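Local structure of extracellular sialidase/neuraminidase, putative (Aspergillus fumigatus, 2XZK) at residues E229-Q234 with G278-Y283. The protein is a putative secreted exo-sialidase, also named a KDNase, that probably cleaves terminal KDN or other sialic acid residues from glycoconjugates. Residues are numbered along the deposited sequence; the frame is centred on the assembly and turned at random.
Sequences EGTIVQ and GSVLRY. With FKD (3-deoxy-3-fluoro-D-erythro-alpha-L-manno-non-2-ulopyranosonic acid), chain C.
R282 NH1 donates to the backbone O of Q234 across 2.9 Å, the one direct hydrogen bond between 229-234 and 278-283. The carbonyl oxygen lies nearly in the guanidinium plane, yet the nitrogen stands well above the plane of the carbonyl, and the same NH1 makes a weak bond to T235 O. R282 is extended as far as NE, its CG anti to the backbone N (chi1 176°), and runs alongside the Q234 side chain. OE1 of that amide sits over one guanidinium face, toward its rim, while bonded to T194 N; NE2 goes to G238 O. Further in, V280 CG1 packs 3.8 Å from V233 CB and 3.4 Å from T231 OG1, itself hydrogen-bonded to N243 O, and V233 CG2 rests on R282 N. Water 2 donates to both I232 O and V280 O at 2.7 Å, and water 1 links E229 O to G278 N. The strands run nearly parallel, 16° apart, as the innermost strands of successive propeller blades. Side-chain packing, two waters and one arginine-to-carbonyl bond thus join the blades without backbone-to-backbone hydrogen bonds. Beside FKD, E229 OE1 salt-bridges R245 NH1, itself hydrogen-bonded to the ligand, so E229 probably helps position that arginine.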
loop_
_atom_site.group_PDB
_atom_site.type_symbol
_atom_site.label_atom_id
_atom_site.label_comp_id
_atom_site.label_asym_id
_atom_site.label_seq_id
_atom_site.Cartn_x
_atom_site.Cartn_y
_atom_site.Cartn_z
ATOM N N GLU A 229 -5.244 4.216 8.918
ATOM C CA GLU A 229 -4.598 3.877 7.651
ATOM C C GLU A 229 -4.387 5.131 6.838
ATOM O O GLU A 229 -5.322 5.654 6.198
ATOM C CB GLU A 229 -5.399 2.848 6.850
ATOM C CG GLU A 229 -5.325 1.441 7.427
ATOM C CD GLU A 229 -5.903 0.390 6.503
ATOM O OE1 GLU A 229 -6.721 0.747 5.619
ATOM O OE2 GLU A 229 -5.503 -0.789 6.651
ATOM N N GLY A 230 -3.159 5.629 6.901
ATOM C CA GLY A 230 -2.807 6.910 6.321
ATOM C C GLY A 230 -2.033 6.785 5.025
ATOM O O GLY A 230 -1.393 5.761 4.757
ATOM N N THR A 231 -2.135 7.820 4.201
ATOM C CA THR A 231 -1.232 8.017 3.059
ATOM C C THR A 231 -0.576 9.383 3.178
ATOM O O THR A 231 -1.134 10.293 3.797
ATOM C CB THR A 231 -1.939 7.887 1.671
ATOM O OG1 THR A 231 -2.638 9.103 1.355
ATOM C CG2 THR A 231 -2.911 6.694 1.641
ATOM N N ILE A 232 0.606 9.516 2.592
ATOM C CA ILE A 232 1.385 10.753 2.648
ATOM C C ILE A 232 1.925 11.083 1.271
ATOM O O ILE A 232 2.353 10.194 0.515
ATOM C CB ILE A 232 2.557 10.659 3.688
ATOM C CG1 ILE A 232 3.183 12.039 3.966
ATOM C CG2 ILE A 232 3.627 9.684 3.231
ATOM C CD1 ILE A 232 2.463 12.853 5.046
ATOM N N VAL A 233 1.899 12.366 0.941
ATOM C CA VAL A 233 2.580 12.832 -0.263
ATOM C C VAL A 233 3.146 14.208 0.020
ATOM O O VAL A 233 2.638 14.936 0.888
ATOM C CB VAL A 233 1.630 12.867 -1.482
ATOM C CG1 VAL A 233 0.858 14.207 -1.567
ATOM C CG2 VAL A 233 2.393 12.627 -2.777
ATOM N N GLN A 234 4.200 14.556 -0.709
ATOM C CA GLN A 234 4.658 15.934 -0.725
ATOM C C GLN A 234 4.035 16.600 -1.939
ATOM O O GLN A 234 4.245 16.177 -3.077
ATOM C CB GLN A 234 6.179 16.014 -0.759
ATOM C CG GLN A 234 6.715 17.423 -0.583
ATOM C CD GLN A 234 8.226 17.485 -0.548
ATOM O OE1 GLN A 234 8.931 16.631 -1.108
ATOM N NE2 GLN A 234 8.739 18.523 0.088
ATOM N N GLY A 278 -6.469 3.735 0.578
ATOM C CA GLY A 278 -6.197 4.351 -0.717
ATOM C C GLY A 278 -4.705 4.529 -0.893
ATOM O O GLY A 278 -3.905 4.127 -0.028
ATOM N N SER A 279 -4.330 5.109 -2.026
ATOM C CA SER A 279 -2.939 5.382 -2.327
ATOM C C SER A 279 -2.802 6.734 -3.024
ATOM O O SER A 279 -3.709 7.183 -3.728
ATOM C CB SER A 279 -2.329 4.218 -3.131
ATOM O OG SER A 279 -3.020 3.971 -4.340
ATOM N N VAL A 280 -1.654 7.372 -2.817
ATOM C CA VAL A 280 -1.343 8.678 -3.372
ATOM C C VAL A 280 0.116 8.649 -3.862
ATOM O O VAL A 280 0.934 7.898 -3.324
ATOM C CB VAL A 280 -1.561 9.788 -2.301
ATOM C CG1 VAL A 280 -0.499 9.719 -1.186
ATOM C CG2 VAL A 280 -1.647 11.190 -2.928
ATOM N N LEU A 281 0.419 9.460 -4.882
ATOM C CA LEU A 281 1.720 9.442 -5.547
ATOM C C LEU A 281 2.097 10.806 -6.118
ATOM O O LEU A 281 1.318 11.430 -6.833
ATOM C CB LEU A 281 1.723 8.408 -6.684
ATOM C CG LEU A 281 3.033 8.221 -7.462
ATOM C CD1 LEU A 281 4.104 7.585 -6.579
ATOM C CD2 LEU A 281 2.807 7.379 -8.720
ATOM N N ARG A 282 3.305 11.252 -5.786
ATOM C CA ARG A 282 3.905 12.421 -6.410
ATOM C C ARG A 282 4.436 11.976 -7.767
ATOM O O ARG A 282 5.278 11.077 -7.860
ATOM C CB ARG A 282 5.015 12.966 -5.516
ATOM C CG ARG A 282 5.808 14.149 -6.071
ATOM C CD ARG A 282 6.770 14.613 -4.994
ATOM N NE ARG A 282 7.662 15.687 -5.438
ATOM C CZ ARG A 282 7.575 16.965 -5.057
ATOM N NH1 ARG A 282 6.633 17.372 -4.212
ATOM N NH2 ARG A 282 8.458 17.842 -5.519
ATOM N N TYR A 283 3.893 12.556 -8.827
ATOM C CA TYR A 283 4.286 12.130 -10.161
ATOM C C TYR A 283 5.453 12.952 -10.688
ATOM O O TYR A 283 6.413 12.395 -11.219
ATOM C CB TYR A 283 3.107 12.150 -11.144
ATOM C CG TYR A 283 3.466 11.480 -12.444
ATOM C CD1 TYR A 283 3.387 10.091 -12.585
ATOM C CD2 TYR A 283 3.952 12.225 -13.515
ATOM C CE1 TYR A 283 3.745 9.470 -13.783
ATOM C CE2 TYR A 283 4.308 11.619 -14.701
ATOM C CZ TYR A 283 4.205 10.249 -14.839
ATOM O OH TYR A 283 4.575 9.652 -16.035
HETATM C C1 FKD C . -9.871 -3.802 5.265
HETATM F F1 FKD C . -8.445 -5.961 6.290
HETATM C C2 FKD C . -8.542 -3.630 6.016
HETATM C C3 FKD C . -7.665 -4.896 5.942
HETATM C C4 FKD C . -6.442 -4.705 6.843
HETATM O O4 FKD C . -5.739 -5.940 6.890
HETATM C C5 FKD C . -6.835 -4.270 8.266
HETATM O O5 FKD C . -5.675 -4.049 9.062
HETATM C C6 FKD C . -7.668 -2.979 8.212
HETATM O O6 FKD C . -8.795 -3.204 7.348
HETATM C C7 FKD C . -8.253 -2.507 9.562
HETATM O O7 FKD C . -9.152 -3.490 10.073
HETATM C C8 FKD C . -9.035 -1.186 9.390
HETATM O O8 FKD C . -8.146 -0.169 8.940
HETATM C C9 FKD C . -9.702 -0.722 10.691
HETATM O O9 FKD C . -8.714 -0.548 11.703
HETATM O O1A FKD C . -9.948 -4.676 4.393
HETATM O O1B FKD C . -10.797 -3.006 5.539
HETATM O O HOH W 1 -5.395 4.817 3.397
HETATM O O HOH W 2 2.993 8.739 -1.719
#